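Local atomic coordinates of esterase YbfF (Escherichia coli, PDB entry 3BF7), a protein that probably hydrolyses ester, and perhaps thioester, bonds as an alpha/beta hydrolase whose substrate crevice lies between a core domain and a helical cap. Residues L3-A7 and S28-L32; H23-G27 and H124-F128; V61-P65 and M90-A94; K93-A97 and I185-E189; D107-A111 and I248-D254. The protein carries 1 engineered substitution. All coordinates share one frame; numbering follows the deposited sequence.

Interaction 1: L3-A7 and S28-L32; sequences LNIRA and SLDNL
The type I turn that presents Leu29 and Asp30 to Arg6 is closed by the hydrogen bond from Asn31 N to Ser28 O, 2.9 Å long. On this turn Leu29 carries most of the contact with residues 3-7, its isobutyl group directed at the strand. Its CG stands between the backbone N and the carbonyl carbon (chi1 66°), and the two methyl groups divide the work. Leu29 CD2 packs beside the end of the Asn4 side chain and comes within 4.2 Å of Ile5 C, while CD1 turns to Arg6. The arginine leaves the strand with CG anti to its N but bends twice, at chi2 and chi3, which folds the guanidinium back above the leucine: Leu29 CD1 lies 3.8 Å from the guanidinium plane, toward its rim, and 4.1 Å from Arg6 CB. The group thus covers the apolar methyl as well as bearing charge. Asp30 offers a negative charge nearby, but Arg6 NH1 and Asp30 OD1 remain 4.2 Å apart, with carboxylate and guanidinium planes 77° apart. At that separation the pair gives at most a modest electrostatic attraction at the protein surface. The backbone of Leu29 is fixed at both ends, its N to Asp49 OD1 and its O to Gln47 NE2. Strand 5-8 is one of the two edge strands of the central sheet and runs antiparallel to strand 45-48; Ile5 points away from the turn, onto Ile46 and Val48 of that strand and Thr74 of helix 64-78, while the turn leads into helix 33-39.

Interaction 2: H23-G27 and H124-F128; sequences HGLFG and HDEIF
Phe26 reaches out from the loop 23-27 to the start of helix 125-136, and its ring carries most of the contact. From CB, with CG anti to the carbonyl carbon (chi1 -65°), the ring passes beside Leu25, whose CG lies over one face. Along one side CD2 and then CE2 approach Ile127 CG2, CE2 to 3.8 Å. CE2 is equally near His124 CD2, which lies at the edge of the phenyl ring; the planes of those two rings are inclined by 55°. At the far end Phe26 CZ points at the face of Phe128, 3.6 Å from Phe128 CZ, in an edge-to-face pair with planes 74° apart. Phe26, His124 and Phe128 therefore form an aromatic cluster between the core loop and helix 125-136, probably part of the helical cap. The loop follows strand 19-22 and carries the His-Gly sequence that in many alpha/beta hydrolases lies by the oxyanion hole. It is folded by a type II turn from Gly24 to Gly27, and Gly24 O is gripped by two donors, Gly27 N and His23 ND1 (2.8 Å), from opposite faces of its plane. Leu25, beside the probable catalytic triad, sends CD2 over the centre of the His124 imidazole, 4.0 Å from the centroid, a CH-pi contact. On the same imidazole, His124 ND1 is hydrogen-bonded to Tyr182 OH.

Interaction 3: V61-P65 and M90-A94; sequences VMNYP and MGGKA
One face of the Tyr64 ring rests on Lys93 CB, a CH-pi contact with CB 3.6 Å from the ring centroid and 23° off the normal. The CB sits toward the rim, only 3.3 Å from Tyr64 CE1, so ring and helix are closely packed. From there the extended lysine chain runs on past the phenol, its CD 3.5 Å from Tyr64 OH. The backbone of the helix meets the ring obliquely: Met90 O lies near CE1 and Ala94 N near CD1, a donor and acceptor already joined to each other within the helix. Tyr64 OH also touches Met90 CG at 3.5 Å, but its polar partner is Ile185 O, to which it is hydrogen-bonded. Met62 adds a second apolar touch. Bent at chi2 (67°), it brings its CE to 3.9 Å from Met90 SD, the two side chains crossing at about a right angle. Both methionines also lean on Met67 and Ile185. The arrangement packs the start of helix 64-78 against the first turn of helix 90-101, which includes Gly91, the last glycine of the probable GxSxG nucleophile elbow of the alpha/beta hydrolase fold.

Interaction 4: K93-A97 and I185-E189; sequences KAVMA and IVGWE
Helix 90-101 lies alongside the end of helix 182-186 and the chain that follows it, with Lys93 CA 7.9 Å from Trp188 CA and Ala97 CA 8.2 Å from Glu189 CA. Beyond its contact with Tyr64, the extended Lys93 chain carries its ammonium to the carboxyl end of the shorter helix. There NZ donates to Gly187 O at 2.8 Å, from above the carbonyl plane (40° out of it). Val186 O is nearly as close, but its angle is poor for a hydrogen bond. Val117 O accepts a further bond from the same nitrogen, so this buried charge is met by backbone carbonyls, and the helix end would probably stabilise it. Trp188, with CG anti to the backbone N (chi1 -179°), lays its six-membered ring beside the aliphatic part of the lysine, Trp188 CZ3 3.6 Å from Lys93 CB. Its edge points at the helix backbone, Lys93 O lying in the ring plane 3.3 Å from Trp188 CZ3. Met96 CB approaches Trp188 CH2 obliquely, at 3.8 Å. Trp188 NE1 is hydrogen-bonded to Gln220 OE1. A methionine in place of Lys93 would probably leave Gly187 O and Val117 O without their shared donor and loosen the hold on 187-188. The contact fastens what is probably the chain returning from the cap to the helix behind the probable nucleophile elbow, consistent with anchoring cap to core in this alpha/beta hydrolase.

Interaction 5: D107-A111 and I248-D254; sequences DKLVA and IRRYLND
Tyr251 and Val110 make the closely packed inner part of this contact, where Val110 CG2 lies 3.8 Å from Tyr251 CE2 and CG1 approaches Ile248. With CG anti to the backbone N (chi1 167°), the tyrosine reaches the strand and accepts one backbone N-H: Leu109 N, in the plane of the ring, donates to Tyr251 OH at 2.9 Å and almost straight (175°). The hydroxyl is also hydrogen-bonded to Pro197 O. Lys108 slides past the phenol in the opposite direction, CD over one face 4.2 Å from the ring centroid. The frame is helix packing on a sheet, as in the alpha/beta hydrolase fold: helix segment 248-253 runs nearly antiparallel to strand segment 108-111, their axes 160° apart and 9.7 Å distant at closest approach, with strands 83-88 and 198-201 on either side of that strand. Toward solvent the contact narrows to a lysine and an aspartate. Lys108 NZ gathers the last turn of the helix, binding Tyr251 O at 2.7 Å in the carbonyl plane on a lone pair, and Leu252 O, also at 2.7 Å, from well above that carbonyl's plane. Outermost, exposed Asp254 turns back by a positive phi, and its OD2 forms a salt bridge with the same NZ, modelled unusually short and of doubtful exact length. Cut back to alanine, Lys108 would probably leave both carbonyls and Asp254 without this partner.

Interactions 3 and 4 are nearest neighbours, centres about 5 Å apart; they share Lys93 and Ala94 on helix 90-101. Interaction 2 touches both, through Met90 and Ile185, and meets interaction 1 where His23 packs on Ser28 and Leu32. Interaction 5, its centre about 27 Å from that of interaction 2, touches interaction 4 where Leu109 packs on Val95; with interaction 1 it reaches the same central sheet. Along the chain interaction 1 closes first, and interaction 3 is nested within the loop closed by interaction 2, which interaction 4 crosses. Interactions 2 and 4 thus probably tie the cap to the core near the likely active site.

Interaction 1: L3-A7 and S28-L32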
# COMPACT_ATOMS: atom_id res chain seq x y z
N LEU A 3 -2.80 13.41 5.87
CA LEU A 3 -2.99 12.08 6.43
C LEU A 3 -2.31 11.91 7.78
O LEU A 3 -1.42 12.69 8.14
CB LEU A 3 -2.42 11.03 5.48
CG LEU A 3 -2.99 11.00 4.06
CD1 LEU A 3 -2.20 10.00 3.22
CD2 LEU A 3 -4.46 10.63 4.11
N ASN A 4 -2.74 10.90 8.52
CA ASN A 4 -2.10 10.58 9.79
C ASN A 4 -0.79 9.92 9.38
O ASN A 4 -0.76 9.08 8.47
CB ASN A 4 -2.95 9.59 10.58
CG ASN A 4 -2.25 9.10 11.83
OD1 ASN A 4 -2.18 7.89 12.10
ND2 ASN A 4 -1.72 10.03 12.61
N ILE A 5 0.30 10.31 10.03
CA ILE A 5 1.59 9.73 9.71
C ILE A 5 2.44 9.49 10.94
O ILE A 5 2.19 10.03 12.01
CB ILE A 5 2.42 10.65 8.76
CG1 ILE A 5 2.96 11.86 9.52
CG2 ILE A 5 1.57 11.09 7.58
CD1 ILE A 5 1.91 12.80 10.05
N ARG A 6 3.45 8.65 10.75
CA ARG A 6 4.43 8.33 11.77
C ARG A 6 5.74 8.62 11.06
O ARG A 6 6.07 7.96 10.07
CB ARG A 6 4.36 6.85 12.14
CG ARG A 6 5.29 6.44 13.27
CD ARG A 6 4.85 7.05 14.59
NE ARG A 6 3.49 6.65 14.94
CZ ARG A 6 3.09 5.40 15.09
NH1 ARG A 6 3.94 4.40 14.91
NH2 ARG A 6 1.83 5.14 15.41
N ALA A 7 6.47 9.62 11.53
CA ALA A 7 7.74 10.01 10.92
C ALA A 7 8.92 9.67 11.81
O ALA A 7 8.84 9.77 13.04
CB ALA A 7 7.73 11.50 10.60
N SER A 28 -2.80 -0.48 7.43
CA SER A 28 -2.54 0.70 8.25
C SER A 28 -1.05 1.01 8.16
O SER A 28 -0.29 0.20 7.61
CB SER A 28 -2.93 0.44 9.70
OG SER A 28 -2.12 -0.60 10.24
N LEU A 29 -0.63 2.14 8.71
CA LEU A 29 0.77 2.55 8.61
C LEU A 29 1.79 1.57 9.18
O LEU A 29 2.97 1.65 8.85
CB LEU A 29 0.96 3.95 9.21
CG LEU A 29 0.75 4.20 10.70
CD1 LEU A 29 1.93 3.67 11.50
CD2 LEU A 29 0.59 5.69 10.93
N ASP A 30 1.35 0.66 10.03
CA ASP A 30 2.27 -0.32 10.59
C ASP A 30 2.61 -1.44 9.59
O ASP A 30 3.63 -2.11 9.74
CB ASP A 30 1.68 -0.94 11.85
CG ASP A 30 2.01 -0.15 13.11
OD1 ASP A 30 2.53 0.98 12.98
OD2 ASP A 30 1.75 -0.66 14.22
N ASN A 31 1.78 -1.62 8.56
CA ASN A 31 2.02 -2.73 7.64
C ASN A 31 3.34 -2.77 6.88
O ASN A 31 3.84 -3.85 6.59
CB ASN A 31 0.86 -2.87 6.65
CG ASN A 31 0.83 -4.26 6.02
OD1 ASN A 31 0.68 -5.27 6.71
ND2 ASN A 31 0.98 -4.32 4.71
N LEU A 32 3.90 -1.61 6.52
CA LEU A 32 5.19 -1.61 5.83
C LEU A 32 6.30 -1.26 6.81
O LEU A 32 7.40 -0.89 6.41
CB LEU A 32 5.18 -0.63 4.65
CG LEU A 32 4.49 -1.12 3.37
CD1 LEU A 32 3.03 -1.43 3.63
CD2 LEU A 32 4.62 -0.05 2.29

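Interaction 2: H23-G27 and H124-F128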
# COMPACT_ATOMS: atom_id res chain seq x y z
N HIS A 23 0.58 1.77 2.60
CA HIS A 23 -0.03 0.44 2.71
C HIS A 23 -1.19 0.19 1.75
O HIS A 23 -1.64 1.10 1.05
CB HIS A 23 -0.51 0.23 4.15
CG HIS A 23 -1.66 1.11 4.52
ND1 HIS A 23 -2.95 0.85 4.12
CD2 HIS A 23 -1.70 2.28 5.21
CE1 HIS A 23 -3.74 1.82 4.54
NE2 HIS A 23 -3.01 2.70 5.20
N GLY A 24 -1.70 -1.04 1.76
CA GLY A 24 -2.79 -1.43 0.89
C GLY A 24 -4.15 -1.50 1.57
O GLY A 24 -4.30 -1.15 2.74
N LEU A 25 -5.15 -1.97 0.82
CA LEU A 25 -6.51 -2.07 1.33
C LEU A 25 -6.60 -2.85 2.64
O LEU A 25 -6.02 -3.93 2.79
CB LEU A 25 -7.42 -2.72 0.28
CG LEU A 25 -8.91 -2.80 0.63
CD1 LEU A 25 -9.51 -1.40 0.79
CD2 LEU A 25 -9.64 -3.56 -0.46
N PHE A 26 -7.35 -2.28 3.59
CA PHE A 26 -7.57 -2.84 4.92
C PHE A 26 -6.31 -2.79 5.79
O PHE A 26 -6.30 -3.33 6.90
CB PHE A 26 -8.10 -4.28 4.86
CG PHE A 26 -9.47 -4.40 4.24
CD1 PHE A 26 -10.55 -3.68 4.75
CD2 PHE A 26 -9.68 -5.25 3.16
CE1 PHE A 26 -11.82 -3.81 4.19
CE2 PHE A 26 -10.95 -5.38 2.59
CZ PHE A 26 -12.02 -4.66 3.11
N GLY A 27 -5.27 -2.14 5.30
CA GLY A 27 -4.04 -2.02 6.07
C GLY A 27 -3.98 -0.75 6.89
O GLY A 27 -4.97 -0.03 7.03
N HIS A 124 -12.66 -9.51 -2.43
CA HIS A 124 -12.73 -9.37 -0.99
C HIS A 124 -14.09 -9.61 -0.36
O HIS A 124 -14.30 -9.23 0.79
CB HIS A 124 -12.26 -7.97 -0.58
CG HIS A 124 -10.84 -7.68 -0.95
ND1 HIS A 124 -10.45 -7.35 -2.24
CD2 HIS A 124 -9.70 -7.70 -0.21
CE1 HIS A 124 -9.14 -7.18 -2.27
NE2 HIS A 124 -8.66 -7.38 -1.05
N ASP A 125 -15.01 -10.24 -1.07
CA ASP A 125 -16.34 -10.44 -0.49
C ASP A 125 -16.34 -11.23 0.80
O ASP A 125 -17.08 -10.90 1.73
CB ASP A 125 -17.27 -11.09 -1.50
CG ASP A 125 -17.72 -10.14 -2.59
OD1 ASP A 125 -17.36 -8.94 -2.55
OD2 ASP A 125 -18.44 -10.60 -3.51
N GLU A 126 -15.54 -12.29 0.87
CA GLU A 126 -15.49 -13.10 2.08
C GLU A 126 -14.83 -12.32 3.22
O GLU A 126 -15.20 -12.49 4.39
CB GLU A 126 -14.76 -14.41 1.79
CG GLU A 126 -15.48 -15.21 0.72
CD GLU A 126 -14.68 -16.40 0.23
OE1 GLU A 126 -14.73 -17.46 0.89
OE2 GLU A 126 -14.01 -16.26 -0.81
N ILE A 127 -13.86 -11.48 2.89
CA ILE A 127 -13.20 -10.65 3.89
C ILE A 127 -14.22 -9.65 4.44
O ILE A 127 -14.31 -9.46 5.66
CB ILE A 127 -11.96 -9.93 3.28
CG1 ILE A 127 -10.81 -10.93 3.15
CG2 ILE A 127 -11.56 -8.74 4.14
CD1 ILE A 127 -9.62 -10.41 2.37
N PHE A 128 -15.01 -9.03 3.57
CA PHE A 128 -16.04 -8.10 4.02
C PHE A 128 -17.05 -8.83 4.90
O PHE A 128 -17.52 -8.30 5.90
CB PHE A 128 -16.76 -7.46 2.83
CG PHE A 128 -16.11 -6.21 2.30
CD1 PHE A 128 -16.15 -5.02 3.03
CD2 PHE A 128 -15.48 -6.21 1.06
CE1 PHE A 128 -15.58 -3.85 2.52
CE2 PHE A 128 -14.92 -5.04 0.54
CZ PHE A 128 -14.97 -3.86 1.27

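Interaction 3: V61-P65 and M90-A94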
# COMPACT_ATOMS: atom_id res chain seq x y z
N VAL A 61 -15.36 9.72 -0.49
CA VAL A 61 -14.69 9.58 -1.79
C VAL A 61 -13.43 8.74 -1.67
O VAL A 61 -12.57 8.98 -0.81
CB VAL A 61 -14.31 10.95 -2.37
CG1 VAL A 61 -13.52 10.77 -3.67
CG2 VAL A 61 -15.57 11.76 -2.65
N MET A 62 -13.32 7.74 -2.53
CA MET A 62 -12.16 6.86 -2.53
C MET A 62 -11.75 6.53 -3.96
O MET A 62 -12.23 5.56 -4.55
CB MET A 62 -12.51 5.58 -1.76
CG MET A 62 -11.31 4.79 -1.29
SD MET A 62 -10.36 5.66 -0.03
CE MET A 62 -9.19 4.36 0.41
N ASN A 63 -10.88 7.35 -4.54
CA ASN A 63 -10.37 7.13 -5.89
C ASN A 63 -8.89 7.48 -5.86
O ASN A 63 -8.40 8.11 -4.92
CB ASN A 63 -11.14 7.95 -6.94
CG ASN A 63 -11.05 9.45 -6.71
OD1 ASN A 63 -9.98 10.05 -6.81
ND2 ASN A 63 -12.19 10.06 -6.42
N TYR A 64 -8.15 7.08 -6.89
CA TYR A 64 -6.72 7.33 -6.88
C TYR A 64 -6.26 8.78 -7.01
O TYR A 64 -5.26 9.15 -6.39
CB TYR A 64 -6.05 6.36 -7.85
CG TYR A 64 -6.13 4.96 -7.28
CD1 TYR A 64 -5.49 4.65 -6.08
CD2 TYR A 64 -6.93 3.98 -7.87
CE1 TYR A 64 -5.66 3.42 -5.47
CE2 TYR A 64 -7.10 2.74 -7.26
CZ TYR A 64 -6.46 2.47 -6.06
OH TYR A 64 -6.63 1.25 -5.44
N PRO A 65 -6.95 9.61 -7.79
CA PRO A 65 -6.46 10.99 -7.85
C PRO A 65 -6.56 11.60 -6.44
O PRO A 65 -5.70 12.37 -6.02
CB PRO A 65 -7.41 11.65 -8.84
CG PRO A 65 -7.65 10.54 -9.82
CD PRO A 65 -7.89 9.35 -8.91
N MET A 90 -3.10 -1.29 -3.14
CA MET A 90 -3.83 -0.02 -3.23
C MET A 90 -2.88 1.17 -3.04
O MET A 90 -2.99 2.18 -3.73
CB MET A 90 -4.95 0.03 -2.18
CG MET A 90 -5.69 1.36 -2.09
SD MET A 90 -6.82 1.41 -0.68
CE MET A 90 -5.63 1.64 0.66
N GLY A 91 -1.96 1.03 -2.09
CA GLY A 91 -0.99 2.08 -1.82
C GLY A 91 -0.07 2.29 -3.02
O GLY A 91 0.37 3.40 -3.29
N GLY A 92 0.23 1.19 -3.72
CA GLY A 92 1.06 1.27 -4.91
C GLY A 92 0.29 2.00 -6.00
O GLY A 92 0.88 2.76 -6.77
N LYS A 93 -1.01 1.76 -6.09
CA LYS A 93 -1.82 2.46 -7.08
C LYS A 93 -1.87 3.96 -6.75
O LYS A 93 -1.82 4.80 -7.66
CB LYS A 93 -3.23 1.86 -7.16
CG LYS A 93 -3.33 0.72 -8.17
CD LYS A 93 -4.72 0.10 -8.18
CE LYS A 93 -4.89 -0.87 -9.34
NZ LYS A 93 -6.24 -1.51 -9.33
N ALA A 94 -1.94 4.31 -5.47
CA ALA A 94 -1.96 5.72 -5.09
C ALA A 94 -0.64 6.39 -5.50
O ALA A 94 -0.63 7.51 -6.01
CB ALA A 94 -2.17 5.86 -3.58

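Interaction 4: K93-A97 and I185-E189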
# COMPACT_ATOMS: atom_id res chain seq x y z
N LYS A 93 -1.01 1.76 -6.09
CA LYS A 93 -1.82 2.46 -7.08
C LYS A 93 -1.87 3.96 -6.75
O LYS A 93 -1.82 4.80 -7.66
CB LYS A 93 -3.23 1.86 -7.16
CG LYS A 93 -3.33 0.72 -8.17
CD LYS A 93 -4.72 0.10 -8.18
CE LYS A 93 -4.89 -0.87 -9.34
NZ LYS A 93 -6.24 -1.51 -9.33
N ALA A 94 -1.94 4.31 -5.47
CA ALA A 94 -1.96 5.72 -5.09
C ALA A 94 -0.64 6.39 -5.50
O ALA A 94 -0.63 7.51 -6.01
CB ALA A 94 -2.17 5.86 -3.58
N VAL A 95 0.47 5.70 -5.27
CA VAL A 95 1.78 6.23 -5.61
C VAL A 95 1.94 6.34 -7.13
O VAL A 95 2.51 7.31 -7.63
CB VAL A 95 2.89 5.33 -5.02
CG1 VAL A 95 4.24 5.67 -5.64
CG2 VAL A 95 2.92 5.50 -3.51
N MET A 96 1.44 5.35 -7.87
CA MET A 96 1.53 5.43 -9.32
C MET A 96 0.68 6.60 -9.82
O MET A 96 1.08 7.31 -10.74
CB MET A 96 1.08 4.13 -9.97
CG MET A 96 2.07 2.98 -9.77
SD MET A 96 1.65 1.47 -10.66
CE MET A 96 0.23 0.90 -9.73
N ALA A 97 -0.48 6.81 -9.22
CA ALA A 97 -1.35 7.91 -9.62
C ALA A 97 -0.68 9.25 -9.33
O ALA A 97 -0.92 10.24 -10.03
CB ALA A 97 -2.69 7.82 -8.88
N ILE A 185 -11.41 1.06 -6.09
CA ILE A 185 -10.18 0.61 -5.45
C ILE A 185 -9.53 -0.52 -6.26
O ILE A 185 -8.32 -0.50 -6.50
CB ILE A 185 -10.47 0.17 -4.00
CG1 ILE A 185 -11.00 1.37 -3.21
CG2 ILE A 185 -9.21 -0.38 -3.35
CD1 ILE A 185 -11.55 1.03 -1.84
N VAL A 186 -10.33 -1.49 -6.70
CA VAL A 186 -9.78 -2.57 -7.52
C VAL A 186 -9.63 -2.04 -8.94
O VAL A 186 -8.93 -2.62 -9.77
CB VAL A 186 -10.71 -3.81 -7.53
CG1 VAL A 186 -10.83 -4.37 -6.14
CG2 VAL A 186 -12.08 -3.44 -8.08
N GLY A 187 -10.30 -0.92 -9.20
CA GLY A 187 -10.26 -0.28 -10.50
C GLY A 187 -9.04 0.58 -10.73
O GLY A 187 -8.06 0.52 -9.97
N TRP A 188 -9.09 1.40 -11.77
CA TRP A 188 -7.95 2.23 -12.12
C TRP A 188 -8.31 3.27 -13.16
O TRP A 188 -9.24 3.09 -13.93
CB TRP A 188 -6.84 1.33 -12.68
CG TRP A 188 -5.58 2.05 -13.05
CD1 TRP A 188 -5.04 2.17 -14.30
CD2 TRP A 188 -4.70 2.74 -12.16
NE1 TRP A 188 -3.88 2.90 -14.24
CE2 TRP A 188 -3.64 3.25 -12.94
CE3 TRP A 188 -4.70 2.97 -10.78
CZ2 TRP A 188 -2.60 3.99 -12.39
CZ3 TRP A 188 -3.66 3.71 -10.23
CH2 TRP A 188 -2.62 4.21 -11.03
N GLU A 189 -7.56 4.37 -13.16
CA GLU A 189 -7.72 5.44 -14.13
C GLU A 189 -6.38 5.50 -14.85
O GLU A 189 -5.36 5.85 -14.25
CB GLU A 189 -7.99 6.77 -13.42
CG GLU A 189 -8.31 7.92 -14.36
CD GLU A 189 -9.60 7.70 -15.12
OE1 GLU A 189 -10.62 7.41 -14.46
OE2 GLU A 189 -9.60 7.83 -16.36

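Interaction 5: D107-A111 and I248-D254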
# COMPACT_ATOMS: atom_id res chain seq x y z
N ASP A 107 10.70 11.14 -6.36
CA ASP A 107 12.07 10.84 -6.75
C ASP A 107 11.99 9.45 -7.37
O ASP A 107 11.81 9.31 -8.58
CB ASP A 107 12.99 10.83 -5.52
CG ASP A 107 14.45 10.70 -5.89
OD1 ASP A 107 14.75 10.48 -7.09
OD2 ASP A 107 15.30 10.80 -4.99
N LYS A 108 12.13 8.42 -6.54
CA LYS A 108 12.03 7.05 -7.02
C LYS A 108 10.67 6.46 -6.63
O LYS A 108 9.97 7.01 -5.78
CB LYS A 108 13.18 6.21 -6.47
CG LYS A 108 14.53 6.67 -7.02
CD LYS A 108 15.62 5.65 -6.80
CE LYS A 108 16.90 6.08 -7.50
NZ LYS A 108 17.95 5.02 -7.43
N LEU A 109 10.32 5.35 -7.27
CA LEU A 109 9.02 4.72 -7.04
C LEU A 109 9.10 3.20 -7.00
O LEU A 109 9.70 2.58 -7.87
CB LEU A 109 8.05 5.15 -8.14
CG LEU A 109 6.60 4.65 -8.14
CD1 LEU A 109 5.76 5.56 -9.01
CD2 LEU A 109 6.52 3.21 -8.64
N VAL A 110 8.47 2.61 -5.98
CA VAL A 110 8.42 1.16 -5.83
C VAL A 110 6.96 0.76 -5.62
O VAL A 110 6.29 1.29 -4.74
CB VAL A 110 9.23 0.68 -4.60
CG1 VAL A 110 9.17 -0.83 -4.50
CG2 VAL A 110 10.67 1.15 -4.72
N ALA A 111 6.49 -0.17 -6.45
CA ALA A 111 5.11 -0.66 -6.37
C ALA A 111 5.19 -2.15 -6.05
O ALA A 111 5.70 -2.93 -6.86
CB ALA A 111 4.39 -0.43 -7.69
N ILE A 248 14.68 -3.44 -3.33
CA ILE A 248 14.51 -2.01 -3.14
C ILE A 248 15.85 -1.29 -3.11
O ILE A 248 16.05 -0.31 -3.83
CB ILE A 248 13.74 -1.71 -1.82
CG1 ILE A 248 12.28 -2.13 -1.97
CG2 ILE A 248 13.85 -0.23 -1.46
CD1 ILE A 248 11.48 -2.04 -0.69
N ARG A 249 16.79 -1.78 -2.32
CA ARG A 249 18.09 -1.12 -2.23
C ARG A 249 18.90 -1.19 -3.52
O ARG A 249 19.63 -0.25 -3.83
CB ARG A 249 18.88 -1.67 -1.04
CG ARG A 249 18.34 -1.13 0.29
CD ARG A 249 19.20 -1.53 1.47
NE ARG A 249 18.77 -0.90 2.72
CZ ARG A 249 18.91 0.39 3.01
NH1 ARG A 249 19.46 1.22 2.13
NH2 ARG A 249 18.51 0.85 4.18
N ARG A 250 18.77 -2.27 -4.28
CA ARG A 250 19.49 -2.36 -5.55
C ARG A 250 19.00 -1.21 -6.44
O ARG A 250 19.78 -0.54 -7.11
CB ARG A 250 19.21 -3.70 -6.22
CG ARG A 250 19.80 -3.81 -7.62
CD ARG A 250 19.43 -5.11 -8.29
NE ARG A 250 19.69 -5.08 -9.73
CZ ARG A 250 19.35 -6.04 -10.58
NH1 ARG A 250 18.71 -7.12 -10.14
NH2 ARG A 250 19.63 -5.92 -11.87
N TYR A 251 17.68 -1.00 -6.44
CA TYR A 251 17.06 0.05 -7.23
C TYR A 251 17.43 1.44 -6.72
O TYR A 251 17.78 2.32 -7.51
CB TYR A 251 15.54 -0.15 -7.20
CG TYR A 251 14.70 1.00 -7.71
CD1 TYR A 251 14.76 1.42 -9.04
CD2 TYR A 251 13.82 1.66 -6.85
CE1 TYR A 251 13.95 2.46 -9.50
CE2 TYR A 251 13.01 2.70 -7.30
CZ TYR A 251 13.08 3.10 -8.62
OH TYR A 251 12.28 4.13 -9.05
N LEU A 252 17.38 1.64 -5.41
CA LEU A 252 17.71 2.94 -4.83
C LEU A 252 19.17 3.33 -5.06
O LEU A 252 19.49 4.50 -5.24
CB LEU A 252 17.41 2.95 -3.32
CG LEU A 252 15.96 2.77 -2.89
CD1 LEU A 252 15.88 2.85 -1.37
CD2 LEU A 252 15.08 3.84 -3.53
N ASN A 253 20.07 2.34 -5.05
CA ASN A 253 21.49 2.62 -5.28
C ASN A 253 21.75 2.88 -6.77
O ASN A 253 22.76 3.49 -7.13
CB ASN A 253 22.36 1.44 -4.81
CG ASN A 253 22.25 1.17 -3.32
OD1 ASN A 253 22.10 2.09 -2.51
ND2 ASN A 253 22.36 -0.10 -2.95
N ASP A 254 20.84 2.40 -7.62
CA ASP A 254 20.90 2.51 -9.08
C ASP A 254 22.30 2.51 -9.69
O ASP A 254 22.64 3.37 -10.49
CB ASP A 254 20.11 3.76 -9.57
CG ASP A 254 20.73 5.08 -9.12
OD1 ASP A 254 21.94 5.27 -9.35
OD2 ASP A 254 20.02 5.92 -8.56